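Side-chain contacts in 3-oxo-glucose-6-phosphate:glutamate aminotransferase (Bacillus subtilis subsp. subtilis, PDB 4K2M), which catalyses the reversible pyridoxal phosphate-dependent transfer of an amino group between glutamate and 3-dehydro-glucose 6-phosphate, yielding kanosamine 6-phosphate for antibiotic biosynthesis: residues V83-N88 and G305-K310; E106-V111 and L300-G305; H277-E280 and K286-I289; A331-Q334 and Y338-L341; E340-S345 and H351-K356. All coordinates share one frame; numbering follows the deposited sequence.

Contact 1 (V83-N88 and G305-K310); sequences VEDILN and GLERMK
Asp85 and Glu307 meet where helix 80-93 faces helix 299-308, and their carboxylates are turned 73° against each other. The closest approach is apolar on one side: Asp85 CB lies 3.6 Å from Glu307 OE1, while the like-charged pair Asp85 OD2 and Glu307 OE1 stays 4.1 Å apart. In Glu307 the bend at chi2 (-52°) brings OE1 to Asp85 CB. Beside this pair, the tip of Ile86 carries the apolar half of the contact. Its CD1 rests 3.9 Å from Arg308 CG and at a similar distance from CD, so the methyl packs on the aliphatic part of the arginine.

Both helices belong to the aminotransferase fold of the DegT/DnrJ/EryC1 family, and the second subunit borders the contact: Leu94 of that subunit packs on Ile86, and its Phe99 on Arg308.

Counter-charges lie close by. Lys310 NZ forms a 2.9 Å salt bridge to Glu307 OE1, arriving on the syn side but 27° out of the carboxylate plane. Asp85 OD2 is held by Tyr311 OH and by a salt bridge to Arg42, partners that probably offset the closeness of the two acids. Arg308 NE forms a salt bridge with Glu82, one turn before Ile86, consistent with the arginine stem being held beside the isoleucine methyl.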
# COMPACT_ATOMS: atom_id res chain seq x y z
N VAL A 83 5.69 -21.00 -0.96
CA VAL A 83 4.57 -20.96 -0.02
C VAL A 83 5.03 -21.49 1.33
O VAL A 83 4.72 -20.91 2.37
CB VAL A 83 3.34 -21.74 -0.53
CG1 VAL A 83 2.29 -21.87 0.57
CG2 VAL A 83 2.74 -21.03 -1.74
N GLU A 84 5.80 -22.57 1.31
CA GLU A 84 6.34 -23.14 2.54
C GLU A 84 7.27 -22.16 3.26
O GLU A 84 7.13 -21.95 4.48
CB GLU A 84 7.05 -24.47 2.25
CG GLU A 84 7.66 -25.12 3.48
CD GLU A 84 8.10 -26.56 3.21
OE1 GLU A 84 7.92 -27.03 2.07
OE2 GLU A 84 8.61 -27.22 4.15
N ASP A 85 8.20 -21.55 2.52
CA ASP A 85 9.10 -20.55 3.09
C ASP A 85 8.33 -19.38 3.69
O ASP A 85 8.71 -18.87 4.75
CB ASP A 85 10.05 -20.00 2.02
CG ASP A 85 11.10 -21.00 1.58
OD1 ASP A 85 11.29 -22.02 2.29
OD2 ASP A 85 11.76 -20.76 0.55
N ILE A 86 7.29 -18.94 3.00
CA ILE A 86 6.53 -17.76 3.44
C ILE A 86 5.73 -18.07 4.70
O ILE A 86 5.72 -17.28 5.64
CB ILE A 86 5.61 -17.24 2.31
CG1 ILE A 86 6.46 -16.65 1.17
CG2 ILE A 86 4.64 -16.19 2.83
CD1 ILE A 86 5.70 -16.57 -0.16
N LEU A 87 5.07 -19.22 4.72
CA LEU A 87 4.34 -19.63 5.92
C LEU A 87 5.28 -19.74 7.12
O LEU A 87 4.90 -19.41 8.25
CB LEU A 87 3.61 -20.95 5.68
CG LEU A 87 2.38 -20.85 4.79
CD1 LEU A 87 1.87 -22.25 4.42
CD2 LEU A 87 1.28 -20.06 5.49
N ASN A 88 6.49 -20.22 6.88
CA ASN A 88 7.52 -20.31 7.92
C ASN A 88 7.92 -18.96 8.50
O ASN A 88 8.00 -18.81 9.72
CB ASN A 88 8.77 -21.04 7.40
CG ASN A 88 8.61 -22.55 7.42
OD1 ASN A 88 7.86 -23.09 8.22
ND2 ASN A 88 9.33 -23.23 6.52
N GLY A 305 9.40 -10.72 1.09
CA GLY A 305 10.35 -10.41 0.02
C GLY A 305 11.70 -11.05 0.25
O GLY A 305 12.35 -11.50 -0.71
N LEU A 306 12.12 -11.12 1.51
CA LEU A 306 13.41 -11.71 1.82
C LEU A 306 13.38 -13.21 1.55
O LEU A 306 14.42 -13.82 1.34
CB LEU A 306 13.80 -11.41 3.27
CG LEU A 306 14.21 -9.95 3.46
CD1 LEU A 306 14.21 -9.55 4.93
CD2 LEU A 306 15.59 -9.71 2.83
N GLU A 307 12.19 -13.80 1.54
CA GLU A 307 12.07 -15.21 1.17
C GLU A 307 11.99 -15.37 -0.34
O GLU A 307 12.71 -16.18 -0.92
CB GLU A 307 10.83 -15.86 1.80
CG GLU A 307 10.89 -16.01 3.30
CD GLU A 307 12.15 -16.70 3.77
OE1 GLU A 307 12.54 -17.73 3.16
OE2 GLU A 307 12.78 -16.19 4.72
N ARG A 308 11.11 -14.61 -0.98
CA ARG A 308 10.88 -14.83 -2.41
C ARG A 308 12.09 -14.43 -3.23
O ARG A 308 12.29 -14.95 -4.32
CB ARG A 308 9.61 -14.10 -2.89
CG ARG A 308 8.34 -14.63 -2.19
CD ARG A 308 7.07 -14.23 -2.92
NE ARG A 308 6.95 -14.99 -4.17
CZ ARG A 308 6.05 -14.78 -5.12
NH1 ARG A 308 5.15 -13.81 -5.02
NH2 ARG A 308 6.06 -15.58 -6.19
N MET A 309 12.92 -13.54 -2.69
CA MET A 309 14.10 -13.07 -3.41
C MET A 309 15.10 -14.19 -3.62
O MET A 309 15.94 -14.11 -4.52
CB MET A 309 14.78 -11.92 -2.66
CG MET A 309 15.66 -11.04 -3.54
SD MET A 309 16.19 -9.55 -2.65
CE MET A 309 15.61 -10.01 -1.03
N LYS A 310 15.01 -15.24 -2.79
CA LYS A 310 15.94 -16.36 -2.90
C LYS A 310 15.80 -17.09 -4.23
O LYS A 310 16.68 -17.85 -4.63
CB LYS A 310 15.73 -17.34 -1.75
CG LYS A 310 15.96 -16.71 -0.39
CD LYS A 310 15.51 -17.66 0.71
CE LYS A 310 15.88 -17.09 2.08
NZ LYS A 310 15.43 -17.98 3.18

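Contact 2 (E106-V111 and L300-G305); sequences EQFEKV and LQAAIG
Phe108 and Ala302 bring helices 103-116 and 299-308 to their nearest backbone approach within these segments, with the CA atoms of the two residues 5.8 Å apart. Such a short separation rests on small residues in the second helix. Ala302 offers a single methyl, and its CB touches Phe108 CB at 3.8 Å and lies 4.2 Å from Phe108 CG, at the root of the ring. One turn further on, Gly305 presents only backbone: Phe108 CE1 comes to 4.1 Å from Gly305 C and 4.2 Å from Gly305 CA. The aromatic side chain therefore spans both positions, its CB against the alanine and its CE1 near the glycine backbone, which the ring meets obliquely. The first torsion explains this reach: CG stands opposite the backbone N (chi1 -178°), which carries CE1 on to Gly305 while CB stays at Ala302. No hydrogen bond crosses between the segments. Beyond them, Phe245 meets the Phe108 ring edge-to-face, and Met297 and Leu306 also pack on it. On another side of helix 299-308, Leu300 and Gln301 pack against Gln301 and Leu300 of the second subunit. Close helix-helix packing through an alanine and a glycine three residues apart thus joins two helices of the aspartate aminotransferase fold near the dimer interface.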
# COMPACT_ATOMS: atom_id res chain seq x y z
N GLU A 106 14.40 -2.59 6.97
CA GLU A 106 15.80 -2.17 6.83
C GLU A 106 16.66 -3.28 6.21
O GLU A 106 17.56 -3.00 5.40
CB GLU A 106 16.39 -1.78 8.19
CG GLU A 106 17.61 -0.87 8.09
CD GLU A 106 18.50 -0.94 9.33
OE1 GLU A 106 17.99 -0.72 10.45
OE2 GLU A 106 19.71 -1.21 9.17
N GLN A 107 16.41 -4.53 6.60
CA GLN A 107 17.18 -5.65 6.07
C GLN A 107 16.90 -5.83 4.58
O GLN A 107 17.80 -6.14 3.81
CB GLN A 107 16.86 -6.95 6.82
CG GLN A 107 17.64 -8.16 6.32
CD GLN A 107 19.12 -8.12 6.70
OE1 GLN A 107 19.53 -7.34 7.57
NE2 GLN A 107 19.92 -8.97 6.06
N PHE A 108 15.64 -5.66 4.19
CA PHE A 108 15.27 -5.81 2.78
C PHE A 108 15.88 -4.67 1.97
O PHE A 108 16.42 -4.88 0.87
CB PHE A 108 13.73 -5.84 2.65
CG PHE A 108 13.24 -6.04 1.25
CD1 PHE A 108 13.57 -7.18 0.52
CD2 PHE A 108 12.44 -5.08 0.65
CE1 PHE A 108 13.10 -7.36 -0.78
CE2 PHE A 108 11.97 -5.25 -0.66
CZ PHE A 108 12.29 -6.39 -1.37
N GLU A 109 15.83 -3.46 2.51
CA GLU A 109 16.45 -2.32 1.81
C GLU A 109 17.96 -2.51 1.68
O GLU A 109 18.53 -2.25 0.62
CB GLU A 109 16.10 -1.00 2.48
CG GLU A 109 14.61 -0.65 2.39
CD GLU A 109 14.24 0.52 3.27
OE1 GLU A 109 14.91 0.72 4.31
OE2 GLU A 109 13.27 1.25 2.92
N LYS A 110 18.59 -3.01 2.74
CA LYS A 110 20.02 -3.31 2.70
C LYS A 110 20.39 -4.37 1.65
O LYS A 110 21.38 -4.23 0.91
CB LYS A 110 20.52 -3.73 4.09
CG LYS A 110 22.02 -3.96 4.13
CD LYS A 110 22.76 -2.78 3.49
CE LYS A 110 24.15 -3.19 3.02
NZ LYS A 110 24.94 -3.82 4.12
N VAL A 111 19.60 -5.44 1.57
CA VAL A 111 19.85 -6.48 0.57
C VAL A 111 19.69 -5.94 -0.86
O VAL A 111 20.47 -6.25 -1.77
CB VAL A 111 18.91 -7.68 0.80
CG1 VAL A 111 18.76 -8.46 -0.46
CG2 VAL A 111 19.45 -8.57 1.91
N LEU A 300 5.71 -6.69 6.94
CA LEU A 300 5.27 -8.05 6.62
C LEU A 300 5.69 -8.41 5.20
O LEU A 300 6.21 -9.51 4.95
CB LEU A 300 3.75 -8.21 6.79
CG LEU A 300 3.24 -9.63 6.55
CD1 LEU A 300 2.65 -10.21 7.81
CD2 LEU A 300 2.20 -9.67 5.43
N GLN A 301 5.52 -7.48 4.26
CA GLN A 301 5.89 -7.75 2.88
C GLN A 301 7.40 -7.83 2.69
O GLN A 301 7.89 -8.58 1.84
CB GLN A 301 5.31 -6.70 1.91
CG GLN A 301 3.79 -6.72 1.78
CD GLN A 301 3.22 -8.07 1.34
OE1 GLN A 301 3.89 -8.88 0.69
NE2 GLN A 301 1.97 -8.33 1.72
N ALA A 302 8.15 -7.04 3.45
CA ALA A 302 9.61 -7.12 3.40
C ALA A 302 10.09 -8.49 3.88
O ALA A 302 11.03 -9.06 3.33
CB ALA A 302 10.26 -5.97 4.20
N ALA A 303 9.44 -9.03 4.91
CA ALA A 303 9.80 -10.37 5.37
C ALA A 303 9.52 -11.39 4.28
O ALA A 303 10.31 -12.31 4.05
CB ALA A 303 9.02 -10.74 6.65
N ILE A 304 8.39 -11.24 3.59
CA ILE A 304 8.04 -12.15 2.50
C ILE A 304 9.04 -11.97 1.35
O ILE A 304 9.46 -12.94 0.72
CB ILE A 304 6.61 -11.87 2.01
CG1 ILE A 304 5.60 -12.42 3.02
CG2 ILE A 304 6.36 -12.53 0.64
CD1 ILE A 304 4.16 -12.04 2.69
N GLY A 305 9.40 -10.72 1.09
CA GLY A 305 10.35 -10.41 0.02
C GLY A 305 11.70 -11.05 0.25
O GLY A 305 12.35 -11.50 -0.71

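Contact 3 (H277-E280 and K286-I289); sequences HGFE and KKVI
Gly278 and the residues Lys287 to Ile289 meet through one carbonyl oxygen. Gly278 O accepts from Val288 N at 2.8 Å in a straight bond (169° at the hydrogen), and more weakly from Ile289 N at 3.4 Å; Lys287 CA adds a CH...O contact. In the other direction Glu280 N donates to Lys286 O at 2.8 Å, an oxygen also approached by Phe279 CA. The two strong bonds lie on either side of the single backbone bridge between Phe279 and Lys287.

At the outer end the Glu280 and Lys286 side chains lie side by side and point the same way, the lysine fully extended. Glu280 OE1 forms a loose salt bridge to Lys286 NZ at 3.5 Å, and a water donates to Glu280 OE2 at 2.7 Å while making only a weak link to Lys286 NZ.

Phe279 packs between His277 and Lys287: His277 CB sits 3.5 Å above one ring face, over its centre, and Lys287 CG reaches the ring edge, 3.7 Å from CD1. Lys287 NZ donates to Asn290 O and to Asn158 OD1 of the second subunit, whose ND2 donates to His277 O; Lys287 N donates to Gln388 of that subunit. Internal bonds thus join the loop's two arms, while Lys287, its ammonium paired with Glu157 of the second subunit, and His277 bond it to the partner beside substrate-binding Tyr276.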
# COMPACT_ATOMS: atom_id res chain seq x y z
N HIS A 277 4.81 10.80 5.38
CA HIS A 277 4.07 11.92 5.99
C HIS A 277 4.81 13.25 6.06
O HIS A 277 4.31 14.22 6.64
CB HIS A 277 3.54 11.53 7.38
CG HIS A 277 2.47 10.48 7.32
ND1 HIS A 277 1.27 10.68 6.66
CD2 HIS A 277 2.41 9.23 7.83
CE1 HIS A 277 0.53 9.60 6.76
NE2 HIS A 277 1.19 8.70 7.47
N GLY A 278 5.98 13.31 5.44
CA GLY A 278 6.77 14.54 5.47
C GLY A 278 7.57 14.65 6.75
O GLY A 278 8.12 15.70 7.05
N PHE A 279 7.63 13.56 7.51
CA PHE A 279 8.30 13.59 8.80
C PHE A 279 9.82 13.62 8.65
O PHE A 279 10.38 13.06 7.70
CB PHE A 279 7.98 12.34 9.63
CG PHE A 279 6.53 12.23 10.08
CD1 PHE A 279 5.71 13.36 10.18
CD2 PHE A 279 5.99 10.98 10.37
CE1 PHE A 279 4.38 13.23 10.60
CE2 PHE A 279 4.66 10.84 10.79
CZ PHE A 279 3.86 11.96 10.91
N GLU A 280 10.48 14.26 9.61
CA GLU A 280 11.92 14.10 9.75
C GLU A 280 12.26 12.61 9.77
O GLU A 280 11.53 11.80 10.37
CB GLU A 280 12.39 14.75 11.05
CG GLU A 280 13.87 14.51 11.36
CD GLU A 280 14.46 15.60 12.23
OE1 GLU A 280 14.01 16.76 12.13
OE2 GLU A 280 15.39 15.29 13.01
N LYS A 286 6.88 14.72 13.48
CA LYS A 286 7.54 16.00 13.26
C LYS A 286 7.75 16.24 11.77
O LYS A 286 8.65 15.66 11.17
CB LYS A 286 8.88 16.01 13.99
CG LYS A 286 9.69 17.29 13.78
CD LYS A 286 10.99 17.24 14.58
CE LYS A 286 11.91 18.40 14.20
NZ LYS A 286 13.14 18.41 15.04
N LYS A 287 6.93 17.09 11.16
CA LYS A 287 7.06 17.35 9.73
C LYS A 287 8.18 18.33 9.44
O LYS A 287 8.39 19.30 10.18
CB LYS A 287 5.74 17.87 9.15
CG LYS A 287 4.67 16.79 9.15
CD LYS A 287 3.33 17.31 8.67
CE LYS A 287 3.42 17.88 7.27
NZ LYS A 287 2.05 17.98 6.65
N VAL A 288 8.92 18.07 8.36
CA VAL A 288 9.99 18.98 7.94
C VAL A 288 9.80 19.40 6.48
O VAL A 288 10.54 20.26 5.99
CB VAL A 288 11.39 18.37 8.13
CG1 VAL A 288 11.67 18.09 9.61
CG2 VAL A 288 11.55 17.09 7.30
N ILE A 289 8.85 18.77 5.79
CA ILE A 289 8.41 19.26 4.49
C ILE A 289 6.90 19.46 4.50
O ILE A 289 6.23 18.98 5.42
CB ILE A 289 8.85 18.35 3.33
CG1 ILE A 289 8.30 16.93 3.51
CG2 ILE A 289 10.38 18.34 3.20
CD1 ILE A 289 8.50 16.04 2.30
O HOH W 1 16.17 16.92 15.04

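Contact 4 (A331-Q334 and Y338-L341); sequences AELQ and YIEL
Leu333 O is gripped by two backbone donors of the following turn. Tyr338 N reaches it at 2.8 Å, almost in line with the C=O bond though bent at the hydrogen, and Ile339 N at 3.2 Å from 52° above the carbonyl plane. The first of these spans five residues, a 6→1 bond, and ties the chain leaving helix 331-335 back to the helix.

A side chain provides the second tie. Gln334 OE1 accepts from Leu341 N at 2.8 Å in a nearly straight bond whose donor lies 57° out of the amide plane. The glutamine gets there by extension: CG points opposite the backbone N (chi1 172°) and the rest of the chain stays stretched, its CB and CG passing Ile339 O before the amide reaches Leu341 N. One water sits 2.7 Å from Gln334 OE1 and is close to Leu341 O as well, though its protons cannot serve every acceptor around it. Another donates to Ile339 O, with a long, weak link to Gln334 O.

Apolar groups close the inner side. Leu333 CB meets Ile339 CD1 at 3.7 Å, while Leu333 CD2 stands 4.0 Å from Tyr338 CD1, the two side chains crossing at about a right angle. Leu341 CD1 approaches Ala331 N at 3.9 Å.

Helix 423-441 lies against this turn: Phe434 and Ile437 pack on Leu333, Ile437 also on Ile339, and Ile441 on Tyr338. At the far end Glu340 pairs through its backbone with Lys356 of strand 353-356.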
# COMPACT_ATOMS: atom_id res chain seq x y z
N ALA A 331 12.58 -19.05 -35.34
CA ALA A 331 13.47 -18.35 -36.28
C ALA A 331 12.96 -18.29 -37.72
O ALA A 331 13.05 -17.25 -38.38
CB ALA A 331 14.85 -18.99 -36.25
N GLU A 332 12.46 -19.42 -38.22
CA GLU A 332 12.04 -19.50 -39.62
C GLU A 332 10.96 -18.48 -39.93
O GLU A 332 10.95 -17.89 -41.02
CB GLU A 332 11.53 -20.91 -39.94
CG GLU A 332 11.27 -21.14 -41.43
CD GLU A 332 10.39 -22.36 -41.69
OE1 GLU A 332 10.53 -23.38 -40.98
OE2 GLU A 332 9.55 -22.29 -42.61
N LEU A 333 10.05 -18.26 -38.98
CA LEU A 333 8.95 -17.32 -39.22
C LEU A 333 9.48 -15.90 -39.39
O LEU A 333 8.89 -15.09 -40.12
CB LEU A 333 7.92 -17.37 -38.08
CG LEU A 333 7.17 -18.69 -37.91
CD1 LEU A 333 6.26 -18.65 -36.69
CD2 LEU A 333 6.34 -18.99 -39.16
N GLN A 334 10.59 -15.59 -38.74
CA GLN A 334 11.21 -14.28 -38.91
C GLN A 334 12.07 -14.24 -40.17
O GLN A 334 12.09 -13.24 -40.88
CB GLN A 334 12.05 -13.89 -37.70
CG GLN A 334 12.86 -12.61 -37.92
CD GLN A 334 13.55 -12.12 -36.66
OE1 GLN A 334 13.16 -11.10 -36.09
NE2 GLN A 334 14.56 -12.85 -36.21
N TYR A 338 7.60 -13.19 -41.78
CA TYR A 338 6.22 -13.25 -41.29
C TYR A 338 6.05 -12.58 -39.92
O TYR A 338 5.00 -12.03 -39.61
CB TYR A 338 5.69 -14.68 -41.23
CG TYR A 338 5.83 -15.44 -42.54
CD1 TYR A 338 6.05 -16.82 -42.54
CD2 TYR A 338 5.73 -14.79 -43.76
CE1 TYR A 338 6.18 -17.52 -43.73
CE2 TYR A 338 5.85 -15.48 -44.95
CZ TYR A 338 6.07 -16.84 -44.93
OH TYR A 338 6.20 -17.53 -46.11
N ILE A 339 7.09 -12.65 -39.08
CA ILE A 339 7.04 -12.01 -37.77
C ILE A 339 8.36 -11.31 -37.48
O ILE A 339 9.35 -11.53 -38.18
CB ILE A 339 6.76 -13.02 -36.64
CG1 ILE A 339 7.93 -14.00 -36.49
CG2 ILE A 339 5.44 -13.76 -36.87
CD1 ILE A 339 7.80 -14.93 -35.27
N GLU A 340 8.38 -10.47 -36.45
CA GLU A 340 9.64 -10.00 -35.90
C GLU A 340 9.83 -10.64 -34.53
O GLU A 340 8.90 -10.68 -33.74
CB GLU A 340 9.66 -8.49 -35.74
CG GLU A 340 9.78 -7.69 -37.03
CD GLU A 340 9.82 -6.19 -36.77
OE1 GLU A 340 10.65 -5.75 -35.94
OE2 GLU A 340 9.02 -5.45 -37.38
N LEU A 341 11.03 -11.13 -34.25
CA LEU A 341 11.34 -11.68 -32.94
C LEU A 341 12.23 -10.69 -32.21
O LEU A 341 13.01 -9.97 -32.84
CB LEU A 341 12.10 -13.01 -33.08
CG LEU A 341 11.27 -14.21 -33.55
CD1 LEU A 341 12.17 -15.33 -34.09
CD2 LEU A 341 10.38 -14.74 -32.41
O HOH W 2 15.61 -12.25 -33.26
O HOH W 3 14.98 -9.86 -34.46
O HOH W 4 10.65 -10.19 -40.25

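Contact 5 (E340-S345 and H351-K356); sequences ELPELS and HLFPIK. With EDO (1,2-ethanediol), chain D.
Pro342 and Phe353 form the apolar centre, crossing at about a right angle with Pro342 CG 3.5 Å from Phe353 CE1. The proline ring comes to the aromatic obliquely, and its CD also lies against the backbone, 3.2 Å from Pro354 O. Leu341 adds a second approach: its CD2 reaches the edge of the Phe353 ring, 4.4 Å from CZ, and packs side by side with Ile355 CG2 at 3.8 Å. Phe353 holds its ring here with CG opposite the backbone N (chi1 -174°), and its ring also meets that of Tyr326 on helix 312-329.

Further out, an ethanediol, probably from the crystallisation liquor, occupies the space beside Pro342 and Lys356. Its O1 donates to Pro354 O at 2.8 Å, and the molecule is bonded to Gln175 O as well.

The polar edge is a single antiparallel hydrogen-bonded pair. Glu340 N donates to Lys356 O at 2.9 Å, and Lys356 N returns a 3.0 Å bond to Glu340 O, in the carbonyl plane and on a lone pair. Beyond these, the side chains run together, with a weak 3.3 Å salt bridge between Lys356 NZ and Glu340 OE2. Firmer partners hold both ends: Gln175 for Glu340 OE1, Pro174 O for Lys356 NZ. Within the aspartate aminotransferase fold of this enzyme, a single bridge thus places the 340-345 loop beside the antiparallel pair of strands 353-356 and 412-415.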
# COMPACT_ATOMS: atom_id res chain seq x y z
N GLU A 340 8.38 -10.47 -36.45
CA GLU A 340 9.64 -10.00 -35.90
C GLU A 340 9.83 -10.64 -34.53
O GLU A 340 8.90 -10.68 -33.74
CB GLU A 340 9.66 -8.49 -35.74
CG GLU A 340 9.78 -7.69 -37.03
CD GLU A 340 9.82 -6.19 -36.77
OE1 GLU A 340 10.65 -5.75 -35.94
OE2 GLU A 340 9.02 -5.45 -37.38
N LEU A 341 11.03 -11.13 -34.25
CA LEU A 341 11.34 -11.68 -32.94
C LEU A 341 12.23 -10.69 -32.21
O LEU A 341 13.01 -9.97 -32.84
CB LEU A 341 12.10 -13.01 -33.08
CG LEU A 341 11.27 -14.21 -33.55
CD1 LEU A 341 12.17 -15.33 -34.09
CD2 LEU A 341 10.38 -14.74 -32.41
N PRO A 342 12.18 -10.69 -30.87
CA PRO A 342 13.14 -9.83 -30.18
C PRO A 342 14.56 -10.36 -30.33
O PRO A 342 14.76 -11.53 -30.64
CB PRO A 342 12.70 -9.89 -28.71
CG PRO A 342 12.01 -11.24 -28.58
CD PRO A 342 11.37 -11.51 -29.94
N GLU A 343 15.53 -9.47 -30.15
CA GLU A 343 16.94 -9.85 -30.21
C GLU A 343 17.35 -10.54 -28.91
O GLU A 343 16.95 -10.12 -27.82
CB GLU A 343 17.77 -8.59 -30.43
CG GLU A 343 19.27 -8.81 -30.49
CD GLU A 343 20.01 -7.51 -30.74
OE1 GLU A 343 19.40 -6.58 -31.31
OE2 GLU A 343 21.20 -7.41 -30.37
N LEU A 344 18.15 -11.59 -29.00
CA LEU A 344 18.64 -12.23 -27.80
C LEU A 344 19.78 -11.37 -27.26
O LEU A 344 20.95 -11.59 -27.58
CB LEU A 344 19.14 -13.65 -28.11
CG LEU A 344 19.56 -14.50 -26.91
CD1 LEU A 344 18.38 -14.95 -26.05
CD2 LEU A 344 20.44 -15.69 -27.32
N SER A 345 19.44 -10.36 -26.47
CA SER A 345 20.45 -9.42 -26.01
C SER A 345 20.71 -9.55 -24.51
O SER A 345 19.88 -10.07 -23.76
CB SER A 345 20.02 -8.00 -26.33
OG SER A 345 18.95 -7.63 -25.48
N HIS A 351 10.67 -9.94 -18.85
CA HIS A 351 9.45 -9.90 -18.07
C HIS A 351 8.24 -10.28 -18.95
O HIS A 351 7.35 -11.02 -18.53
CB HIS A 351 9.23 -8.51 -17.48
CG HIS A 351 7.93 -8.39 -16.75
ND1 HIS A 351 7.64 -9.12 -15.62
CD2 HIS A 351 6.82 -7.65 -17.02
CE1 HIS A 351 6.42 -8.83 -15.21
NE2 HIS A 351 5.90 -7.94 -16.03
N LEU A 352 8.23 -9.73 -20.17
CA LEU A 352 7.24 -10.08 -21.19
C LEU A 352 8.00 -10.40 -22.46
O LEU A 352 9.13 -9.93 -22.63
CB LEU A 352 6.25 -8.92 -21.40
CG LEU A 352 5.26 -8.74 -20.23
CD1 LEU A 352 4.81 -7.27 -20.04
CD2 LEU A 352 4.05 -9.65 -20.38
N PHE A 353 7.40 -11.20 -23.34
CA PHE A 353 8.08 -11.64 -24.56
C PHE A 353 7.29 -11.18 -25.77
O PHE A 353 6.28 -11.79 -26.13
CB PHE A 353 8.21 -13.17 -24.61
CG PHE A 353 9.02 -13.65 -25.79
CD1 PHE A 353 10.41 -13.73 -25.69
CD2 PHE A 353 8.41 -13.94 -27.01
CE1 PHE A 353 11.18 -14.12 -26.79
CE2 PHE A 353 9.18 -14.34 -28.12
CZ PHE A 353 10.57 -14.42 -28.00
N PRO A 354 7.73 -10.08 -26.40
CA PRO A 354 6.97 -9.52 -27.52
C PRO A 354 7.49 -9.97 -28.87
O PRO A 354 8.71 -9.91 -29.14
CB PRO A 354 7.19 -8.02 -27.37
CG PRO A 354 8.56 -7.90 -26.75
CD PRO A 354 8.77 -9.15 -25.90
N ILE A 355 6.57 -10.42 -29.72
CA ILE A 355 6.89 -10.57 -31.14
C ILE A 355 6.07 -9.53 -31.87
O ILE A 355 5.20 -8.89 -31.28
CB ILE A 355 6.57 -11.97 -31.67
CG1 ILE A 355 5.07 -12.23 -31.68
CG2 ILE A 355 7.29 -13.06 -30.85
CD1 ILE A 355 4.68 -13.57 -32.30
N LYS A 356 6.36 -9.30 -33.15
CA LYS A 356 5.47 -8.43 -33.93
C LYS A 356 4.90 -9.22 -35.09
O LYS A 356 5.63 -10.00 -35.73
CB LYS A 356 6.21 -7.17 -34.41
CG LYS A 356 6.62 -6.22 -33.28
CD LYS A 356 7.70 -5.21 -33.72
CE LYS A 356 7.18 -4.14 -34.65
NZ LYS A 356 8.29 -3.22 -35.11
C1 EDO D . 10.02 -7.91 -31.68
O1 EDO D . 10.14 -7.82 -30.26
C2 EDO D . 10.60 -6.63 -32.29
O2 EDO D . 11.98 -6.53 -31.93

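Contact 1 opens in helix 80-93 and closes at helix 299-308, a loop of 216 residues. Contact 2 nests inside it, since helix 103-116 returns to the same helix; the two share Gly305 and touch, with Met309 CE 3.7 Å from Phe108 CE1. Within both lies contact 3, a short local closure in the loop after helix 265-275, its centre about 23 Å from that of contact 2. Contacts 1, 2 and 3 all border the second subunit. Contacts 4 and 5 follow in series, beyond helix 312-329, and share Glu340 and Leu341: contact 4 anchors the chain to helix 331-335, and contact 5 passes it to strand 353-356.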